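Local coordinates for hypothetical protein TT1465 (PDB 1WEK), which is of unknown function but has a Rossmann-like fold built round a parallel beta-sheet, as in the SLOG superfamily, at residues G134-L148 and F163-L176. Numbering follows the deposited sequence.
With PO4 (phosphate ion), chain G.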
ATOM      1  N   GLY A 134      20.666  22.439  -9.510  1.00 16.76           N
ATOM      2  CA  GLY A 134      20.484  23.747 -10.132  1.00 17.28           C
ATOM      3  C   GLY A 134      19.294  23.803 -11.094  1.00 18.20           C
ATOM      4  O   GLY A 134      18.772  22.764 -11.492  1.00 17.56           O
ATOM      5  N   PHE A 135      18.870  25.013 -11.458  1.00 17.70           N
ATOM      6  CA  PHE A 135      17.746  25.225 -12.370  1.00 18.96           C
ATOM      7  C   PHE A 135      18.064  26.358 -13.341  1.00 20.21           C
ATOM      8  O   PHE A 135      18.488  27.440 -12.925  1.00 20.70           O
ATOM      9  CB  PHE A 135      16.465  25.610 -11.606  1.00 17.40           C
ATOM     10  CG  PHE A 135      16.096  24.653 -10.529  1.00 20.46           C
ATOM     11  CD1 PHE A 135      16.666  24.765  -9.257  1.00 25.42           C
ATOM     12  CD2 PHE A 135      15.227  23.602 -10.790  1.00 20.22           C
ATOM     13  CE1 PHE A 135      16.375  23.835  -8.262  1.00 27.09           C
ATOM     14  CE2 PHE A 135      14.927  22.661  -9.803  1.00 23.99           C
ATOM     15  CZ  PHE A 135      15.502  22.776  -8.538  1.00 26.54           C
ATOM     16  N   VAL A 136      17.850  26.104 -14.629  1.00 17.70           N
ATOM     17  CA  VAL A 136      18.083  27.107 -15.662  1.00 15.02           C
ATOM     18  C   VAL A 136      16.775  27.360 -16.433  1.00 14.39           C
ATOM     19  O   VAL A 136      16.180  26.446 -17.008  1.00 14.16           O
ATOM     20  CB  VAL A 136      19.169  26.654 -16.665  1.00 14.39           C
ATOM     21  CG1 VAL A 136      19.581  27.836 -17.551  1.00 12.49           C
ATOM     22  CG2 VAL A 136      20.398  26.102 -15.908  1.00 18.23           C
ATOM     23  N   PHE A 137      16.333  28.605 -16.453  1.00 13.95           N
ATOM     24  CA  PHE A 137      15.109  28.939 -17.179  1.00 15.15           C
ATOM     25  C   PHE A 137      15.386  29.756 -18.445  1.00 16.91           C
ATOM     26  O   PHE A 137      15.853  30.893 -18.377  1.00 15.07           O
ATOM     27  CB  PHE A 137      14.144  29.666 -16.238  1.00  7.44           C
ATOM     28  CG  PHE A 137      13.703  28.810 -15.074  1.00  4.73           C
ATOM     29  CD1 PHE A 137      14.491  28.701 -13.935  1.00  1.34           C
ATOM     30  CD2 PHE A 137      12.565  28.024 -15.170  1.00  5.71           C
ATOM     31  CE1 PHE A 137      14.161  27.810 -12.907  1.00  5.25           C
ATOM     32  CE2 PHE A 137      12.220  27.121 -14.141  1.00 11.83           C
ATOM     33  CZ  PHE A 137      13.028  27.015 -13.008  1.00  7.93           C
ATOM     34  N   LEU A 138      15.119  29.153 -19.606  1.00 16.61           N
ATOM     35  CA  LEU A 138      15.323  29.842 -20.880  1.00 17.61           C
ATOM     36  C   LEU A 138      13.984  30.434 -21.320  1.00 15.86           C
ATOM     37  O   LEU A 138      12.943  30.092 -20.756  1.00 14.75           O
ATOM     38  CB  LEU A 138      15.847  28.850 -21.936  1.00 19.85           C
ATOM     39  CG  LEU A 138      17.286  28.358 -21.738  1.00 20.02           C
ATOM     40  CD1 LEU A 138      17.385  26.847 -21.981  1.00 20.34           C
ATOM     41  CD2 LEU A 138      18.202  29.114 -22.679  1.00 21.17           C
ATOM     42  N   PRO A 139      13.989  31.375 -22.285  1.00 14.97           N
ATOM     43  CA  PRO A 139      12.684  31.913 -22.693  1.00 10.27           C
ATOM     44  C   PRO A 139      11.702  30.760 -22.900  1.00 10.93           C
ATOM     45  O   PRO A 139      12.054  29.718 -23.490  1.00  6.34           O
ATOM     46  CB  PRO A 139      13.008  32.636 -23.992  1.00  5.42           C
ATOM     47  CG  PRO A 139      14.359  33.242 -23.682  1.00  3.42           C
ATOM     48  CD  PRO A 139      15.090  32.120 -22.927  1.00 12.77           C
ATOM     49  N   GLY A 140      10.494  30.947 -22.381  1.00  9.15           N
ATOM     50  CA  GLY A 140       9.436  29.957 -22.476  1.00 10.93           C
ATOM     51  C   GLY A 140       8.090  30.649 -22.260  1.00 14.76           C
ATOM     52  O   GLY A 140       8.011  31.889 -22.279  1.00 13.12           O
ATOM     53  N   GLY A 141       7.041  29.855 -22.061  1.00 15.65           N
ATOM     54  CA  GLY A 141       5.704  30.393 -21.863  1.00 13.62           C
ATOM     55  C   GLY A 141       5.100  29.984 -20.533  1.00 15.21           C
ATOM     56  O   GLY A 141       5.772  30.058 -19.511  1.00 17.66           O
ATOM     57  N   PHE A 142       3.843  29.547 -20.532  1.00 14.80           N
ATOM     58  CA  PHE A 142       3.174  29.169 -19.284  1.00 14.10           C
ATOM     59  C   PHE A 142       3.851  28.037 -18.528  1.00 13.09           C
ATOM     60  O   PHE A 142       3.941  28.070 -17.301  1.00 12.13           O
ATOM     61  CB  PHE A 142       1.705  28.796 -19.545  1.00 12.01           C
ATOM     62  CG  PHE A 142       0.795  29.985 -19.717  1.00 12.61           C
ATOM     63  CD1 PHE A 142      -0.539  29.810 -20.080  1.00 16.89           C
ATOM     64  CD2 PHE A 142       1.278  31.284 -19.565  1.00 13.76           C
ATOM     65  CE1 PHE A 142      -1.381  30.913 -20.299  1.00 12.42           C
ATOM     66  CE2 PHE A 142       0.451  32.390 -19.780  1.00 14.57           C
ATOM     67  CZ  PHE A 142      -0.884  32.202 -20.152  1.00 13.64           C
ATOM     68  N   GLY A 143       4.329  27.043 -19.270  1.00 12.22           N
ATOM     69  CA  GLY A 143       4.976  25.901 -18.656  1.00 10.19           C
ATOM     70  C   GLY A 143       6.225  26.286 -17.895  1.00 14.03           C
ATOM     71  O   GLY A 143       6.462  25.809 -16.783  1.00 13.16           O
ATOM     72  N   THR A 144       7.020  27.171 -18.483  1.00 12.32           N
ATOM     73  CA  THR A 144       8.262  27.593 -17.853  1.00 10.77           C
ATOM     74  C   THR A 144       8.007  28.484 -16.631  1.00 12.79           C
ATOM     75  O   THR A 144       8.680  28.356 -15.604  1.00 13.30           O
ATOM     76  CB  THR A 144       9.115  28.357 -18.852  1.00  6.45           C
ATOM     77  OG1 THR A 144       9.350  27.530 -19.989  1.00 17.46           O
ATOM     78  CG2 THR A 144      10.435  28.799 -18.214  1.00  6.92           C
ATOM     79  N   LEU A 145       7.040  29.387 -16.749  1.00 13.17           N
ATOM     80  CA  LEU A 145       6.715  30.298 -15.660  1.00 13.28           C
ATOM     81  C   LEU A 145       6.278  29.489 -14.449  1.00 12.43           C
ATOM     82  O   LEU A 145       6.693  29.756 -13.323  1.00 15.74           O
ATOM     83  CB  LEU A 145       5.614  31.249 -16.104  1.00 13.07           C
ATOM     84  CG  LEU A 145       5.129  32.392 -15.201  1.00 14.61           C
ATOM     85  CD1 LEU A 145       4.184  31.824 -14.241  1.00 24.55           C
ATOM     86  CD2 LEU A 145       6.253  33.101 -14.460  1.00  7.14           C
ATOM     87  N   ASP A 146       5.444  28.490 -14.697  1.00 11.08           N
ATOM     88  CA  ASP A 146       4.946  27.591 -13.656  1.00 13.72           C
ATOM     89  C   ASP A 146       6.103  26.886 -12.916  1.00 13.36           C
ATOM     90  O   ASP A 146       6.085  26.773 -11.690  1.00 13.37           O
ATOM     91  CB  ASP A 146       3.994  26.578 -14.303  1.00 14.67           C
ATOM     92  CG  ASP A 146       3.590  25.439 -13.372  1.00 18.59           C
ATOM     93  OD1 ASP A 146       3.568  25.593 -12.134  1.00 20.40           O
ATOM     94  OD2 ASP A 146       3.262  24.370 -13.908  1.00 20.50           O
ATOM     95  N   GLU A 147       7.114  26.420 -13.644  1.00 12.97           N
ATOM     96  CA  GLU A 147       8.250  25.770 -12.988  1.00 15.48           C
ATOM     97  C   GLU A 147       9.060  26.794 -12.194  1.00 15.67           C
ATOM     98  O   GLU A 147       9.514  26.515 -11.090  1.00 15.87           O
ATOM     99  CB  GLU A 147       9.173  25.103 -14.014  1.00 17.80           C
ATOM    100  CG  GLU A 147       8.682  23.766 -14.533  1.00 23.91           C
ATOM    101  CD  GLU A 147       8.708  22.657 -13.470  1.00 26.34           C
ATOM    102  OE1 GLU A 147       8.131  21.579 -13.747  1.00 31.19           O
ATOM    103  OE2 GLU A 147       9.300  22.847 -12.375  1.00 20.56           O
ATOM    104  N   LEU A 148       9.233  27.984 -12.763  1.00 16.27           N
ATOM    105  CA  LEU A 148      10.001  29.041 -12.110  1.00 15.05           C
ATOM    106  C   LEU A 148       9.359  29.492 -10.801  1.00 16.73           C
ATOM    107  O   LEU A 148      10.028  29.541  -9.746  1.00 13.64           O
ATOM    108  CB  LEU A 148      10.130  30.254 -13.028  1.00 15.91           C
ATOM    109  CG  LEU A 148      11.293  31.227 -12.794  1.00 19.69           C
ATOM    110  CD1 LEU A 148      10.897  32.589 -13.319  1.00  8.97           C
ATOM    111  CD2 LEU A 148      11.657  31.333 -11.332  1.00 19.23           C
ATOM    112  N   PHE A 163      19.707  25.764  -4.112  1.00 32.15           N
ATOM    113  CA  PHE A 163      20.583  25.565  -5.255  1.00 28.34           C
ATOM    114  C   PHE A 163      20.478  26.754  -6.201  1.00 25.45           C
ATOM    115  O   PHE A 163      19.530  27.518  -6.130  1.00 25.13           O
ATOM    116  CB  PHE A 163      20.223  24.275  -5.984  1.00 31.21           C
ATOM    117  CG  PHE A 163      20.428  23.040  -5.154  1.00 34.86           C
ATOM    118  CD1 PHE A 163      19.365  22.467  -4.462  1.00 35.18           C
ATOM    119  CD2 PHE A 163      21.686  22.448  -5.064  1.00 35.46           C
ATOM    120  CE1 PHE A 163      19.547  21.312  -3.688  1.00 34.59           C
ATOM    121  CE2 PHE A 163      21.880  21.297  -4.297  1.00 36.05           C
ATOM    122  CZ  PHE A 163      20.804  20.728  -3.608  1.00 36.42           C
ATOM    123  N   PRO A 164      21.455  26.926  -7.103  1.00 21.84           N
ATOM    124  CA  PRO A 164      21.411  28.057  -8.036  1.00 19.81           C
ATOM    125  C   PRO A 164      20.204  28.078  -8.987  1.00 18.80           C
ATOM    126  O   PRO A 164      19.775  27.042  -9.494  1.00 12.56           O
ATOM    127  CB  PRO A 164      22.723  27.927  -8.815  1.00 21.75           C
ATOM    128  CG  PRO A 164      23.586  27.062  -7.960  1.00 21.40           C
ATOM    129  CD  PRO A 164      22.643  26.090  -7.343  1.00 21.03           C
ATOM    130  N   VAL A 165      19.659  29.271  -9.211  1.00 20.65           N
ATOM    131  CA  VAL A 165      18.548  29.453 -10.148  1.00 16.27           C
ATOM    132  C   VAL A 165      18.974  30.536 -11.141  1.00 15.97           C
ATOM    133  O   VAL A 165      19.351  31.641 -10.750  1.00 11.72           O
ATOM    134  CB  VAL A 165      17.253  29.906  -9.462  1.00 14.26           C
ATOM    135  CG1 VAL A 165      16.221  30.263 -10.526  1.00 16.10           C
ATOM    136  CG2 VAL A 165      16.708  28.805  -8.559  1.00  6.87           C
ATOM    137  N   PHE A 166      18.942  30.212 -12.428  1.00 15.55           N
ATOM    138  CA  PHE A 166      19.318  31.181 -13.442  1.00 13.46           C
ATOM    139  C   PHE A 166      18.216  31.419 -14.469  1.00 13.31           C
ATOM    140  O   PHE A 166      17.448  30.517 -14.783  1.00 12.36           O
ATOM    141  CB  PHE A 166      20.571  30.707 -14.184  1.00 16.96           C
ATOM    142  CG  PHE A 166      21.790  30.631 -13.327  1.00 17.31           C
ATOM    143  CD1 PHE A 166      22.074  29.486 -12.602  1.00 22.79           C
ATOM    144  CD2 PHE A 166      22.663  31.709 -13.251  1.00 22.62           C
ATOM    145  CE1 PHE A 166      23.211  29.415 -11.817  1.00 23.21           C
ATOM    146  CE2 PHE A 166      23.797  31.647 -12.470  1.00 21.02           C
ATOM    147  CZ  PHE A 166      24.069  30.498 -11.754  1.00 22.88           C
ATOM    148  N   LEU A 167      18.147  32.643 -14.983  1.00 15.80           N
ATOM    149  CA  LEU A 167      17.187  32.992 -16.023  1.00 15.77           C
ATOM    150  C   LEU A 167      18.050  33.469 -17.172  1.00 17.99           C
ATOM    151  O   LEU A 167      18.759  34.466 -17.047  1.00 20.28           O
ATOM    152  CB  LEU A 167      16.271  34.137 -15.599  1.00 14.37           C
ATOM    153  CG  LEU A 167      15.541  34.075 -14.259  1.00 21.76           C
ATOM    154  CD1 LEU A 167      14.432  35.094 -14.298  1.00 16.43           C
ATOM    155  CD2 LEU A 167      14.961  32.676 -13.996  1.00 21.60           C
ATOM    156  N   LEU A 168      18.015  32.748 -18.282  1.00 19.20           N
ATOM    157  CA  LEU A 168      18.800  33.134 -19.436  1.00 21.22           C
ATOM    158  C   LEU A 168      18.028  34.047 -20.366  1.00 21.43           C
ATOM    159  O   LEU A 168      16.859  33.794 -20.679  1.00 23.50           O
ATOM    160  CB  LEU A 168      19.278  31.896 -20.201  1.00 22.65           C
ATOM    161  CG  LEU A 168      20.603  31.322 -19.703  1.00 26.48           C
ATOM    162  CD1 LEU A 168      20.909  30.004 -20.415  1.00 26.19           C
ATOM    163  CD2 LEU A 168      21.707  32.353 -19.954  1.00 23.67           C
ATOM    164  N   ASP A 169      18.712  35.101 -20.806  1.00 20.63           N
ATOM    165  CA  ASP A 169      18.188  36.115 -21.720  1.00 21.03           C
ATOM    166  C   ASP A 169      17.471  37.234 -20.961  1.00 21.73           C
ATOM    167  O   ASP A 169      16.250  37.223 -20.814  1.00 24.47           O
ATOM    168  CB  ASP A 169      17.247  35.495 -22.754  1.00 16.87           C
ATOM    169  CG  ASP A 169      16.843  36.490 -23.821  1.00 26.98           C
ATOM    170  OD1 ASP A 169      16.679  37.693 -23.476  1.00 22.06           O
ATOM    171  OD2 ASP A 169      16.686  36.080 -24.999  1.00 25.13           O
ATOM    172  N   ARG A 170      18.256  38.205 -20.506  1.00 20.75           N
ATOM    173  CA  ARG A 170      17.781  39.355 -19.734  1.00 21.13           C
ATOM    174  C   ARG A 170      16.572  40.100 -20.275  1.00 17.61           C
ATOM    175  O   ARG A 170      15.609  40.329 -19.550  1.00 17.91           O
ATOM    176  CB  ARG A 170      18.914  40.368 -19.567  1.00 22.44           C
ATOM    177  CG  ARG A 170      20.150  39.842 -18.860  1.00 25.21           C
ATOM    178  CD  ARG A 170      21.097  41.000 -18.564  1.00 28.68           C
ATOM    179  NE  ARG A 170      21.433  41.063 -17.147  1.00 33.29           N
ATOM    180  CZ  ARG A 170      22.462  40.432 -16.595  1.00 35.87           C
ATOM    181  NH1 ARG A 170      23.275  39.689 -17.348  1.00 37.01           N
ATOM    182  NH2 ARG A 170      22.665  40.525 -15.289  1.00 34.16           N
ATOM    183  N   GLY A 171      16.648  40.503 -21.541  1.00 13.32           N
ATOM    184  CA  GLY A 171      15.565  41.243 -22.159  1.00 14.54           C
ATOM    185  C   GLY A 171      14.249  40.495 -22.194  1.00 15.41           C
ATOM    186  O   GLY A 171      13.178  41.099 -22.207  1.00 15.30           O
ATOM    187  N   TYR A 172      14.319  39.172 -22.202  1.00 15.67           N
ATOM    188  CA  TYR A 172      13.113  38.363 -22.250  1.00 17.09           C
ATOM    189  C   TYR A 172      12.375  38.350 -20.909  1.00 18.15           C
ATOM    190  O   TYR A 172      11.148  38.453 -20.864  1.00 22.42           O
ATOM    191  CB  TYR A 172      13.460  36.935 -22.657  1.00 17.17           C
ATOM    192  CG  TYR A 172      12.257  36.104 -23.028  1.00 20.25           C
ATOM    193  CD1 TYR A 172      11.816  36.037 -24.343  1.00 16.51           C
ATOM    194  CD2 TYR A 172      11.553  35.389 -22.057  1.00 22.73           C
ATOM    195  CE1 TYR A 172      10.705  35.271 -24.686  1.00 20.93           C
ATOM    196  CE2 TYR A 172      10.446  34.626 -22.386  1.00 19.00           C
ATOM    197  CZ  TYR A 172      10.028  34.565 -23.703  1.00 21.43           C
ATOM    198  OH  TYR A 172       8.957  33.771 -24.040  1.00 19.01           O
ATOM    199  N   TRP A 173      13.124  38.235 -19.818  1.00 17.43           N
ATOM    200  CA  TRP A 173      12.544  38.187 -18.479  1.00 15.23           C
ATOM    201  C   TRP A 173      12.275  39.544 -17.837  1.00 15.94           C
ATOM    202  O   TRP A 173      11.601  39.634 -16.802  1.00 14.89           O
ATOM    203  CB  TRP A 173      13.474  37.393 -17.570  1.00 18.05           C
ATOM    204  CG  TRP A 173      13.638  36.005 -18.018  1.00 17.41           C
ATOM    205  CD1 TRP A 173      14.636  35.500 -18.806  1.00 19.37           C
ATOM    206  CD2 TRP A 173      12.741  34.924 -17.759  1.00 19.23           C
ATOM    207  NE1 TRP A 173      14.413  34.168 -19.053  1.00 18.10           N
ATOM    208  CE2 TRP A 173      13.256  33.788 -18.423  1.00 17.15           C
ATOM    209  CE3 TRP A 173      11.547  34.806 -17.034  1.00 14.10           C
ATOM    210  CZ2 TRP A 173      12.618  32.549 -18.382  1.00 16.52           C
ATOM    211  CZ3 TRP A 173      10.914  33.579 -16.991  1.00 16.69           C
ATOM    212  CH2 TRP A 173      11.451  32.461 -17.663  1.00 21.99           C
ATOM    213  N   GLU A 174      12.813  40.592 -18.453  1.00 16.68           N
ATOM    214  CA  GLU A 174      12.696  41.954 -17.957  1.00 16.48           C
ATOM    215  C   GLU A 174      11.334  42.293 -17.382  1.00 13.62           C
ATOM    216  O   GLU A 174      11.243  42.744 -16.246  1.00 12.32           O
ATOM    217  CB  GLU A 174      13.050  42.952 -19.062  1.00 19.09           C
ATOM    218  CG  GLU A 174      13.350  44.350 -18.546  1.00 27.53           C
ATOM    219  CD  GLU A 174      14.351  44.335 -17.392  1.00 35.01           C
ATOM    220  OE1 GLU A 174      15.275  43.483 -17.404  1.00 40.72           O
ATOM    221  OE2 GLU A 174      14.222  45.182 -16.480  1.00 39.06           O
ATOM    222  N   GLY A 175      10.281  42.086 -18.162  1.00 12.69           N
ATOM    223  CA  GLY A 175       8.947  42.382 -17.665  1.00 14.35           C
ATOM    224  C   GLY A 175       8.617  41.651 -16.368  1.00 15.73           C
ATOM    225  O   GLY A 175       8.137  42.264 -15.418  1.00 20.35           O
ATOM    226  N   LEU A 176       8.863  40.347 -16.308  1.00 14.11           N
ATOM    227  CA  LEU A 176       8.561  39.599 -15.091  1.00 14.38           C
ATOM    228  C   LEU A 176       9.376  40.100 -13.882  1.00 16.38           C
ATOM    229  O   LEU A 176       8.820  40.319 -12.800  1.00 13.79           O
ATOM    230  CB  LEU A 176       8.846  38.116 -15.296  1.00 13.01           C
ATOM    231  CG  LEU A 176       8.068  37.065 -14.494  1.00 17.02           C
ATOM    232  CD1 LEU A 176       9.047  36.105 -13.877  1.00 13.31           C
ATOM    233  CD2 LEU A 176       7.194  37.709 -13.432  1.00 16.75           C
TER
HETATM  234  P   PO4 G 501       6.072  26.289 -22.229  1.00 20.22           P
HETATM  235  O1  PO4 G 501       6.960  27.272 -21.549  1.00 17.95           O
HETATM  236  O2  PO4 G 501       6.377  26.260 -23.685  1.00 16.82           O
HETATM  237  O3  PO4 G 501       4.654  26.686 -22.025  1.00 19.77           O
HETATM  238  O4  PO4 G 501       6.298  24.936 -21.655  1.00 20.63           O
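P139 presses CB onto one face of the Y172 ring, 3.3 Å from the ring centroid and 3° off the normal, a CH-pi contact over the middle of the face. At the far end of the same ring, Y172 OH donates to G140 O at 2.7 Å. With CG anti to the backbone N (chi1 -167°), the tyrosine reaches across to this loop, while D169 OD1 caps its helix by accepting from Y172 N. Next to it, W173 is held at its edge by the bond from NE1 to L168 O, 3.0 Å long and in the indole plane. The far rim of the indole meets T144 CG2 at CH2 and L148 CD1 at CZ3, and L167 CD1 lies over one face near its rim. L148 CG also lies over the centre of the F137 ring, closing a dense apolar core between helix 142-156 and the sheet. Strands 132-137 and 165-168 run parallel, as neighbours in the beta-alpha-beta unit of a Rossmann-like sheet; four backbone hydrogen bonds join them, from F135 N to P164 O through to L168 N to F137 O at 2.9 Å. Contact thins toward the partly exposed F163 and P164, where F163 CB stays 4.0 Å from G134 N and its ring leads away. The helix axes stay 13.5 Å apart, and past W173 the helices meet through L176, whose CD1 lies 4.0 Å from L148 CD1 and a little farther from L145 CD2. Beyond the G140-G141 turn, a phosphate ion sits at the N-terminus of helix 142-156, where T144 OG1 and the backbone N atoms of G141, G143 and T144 donate to it.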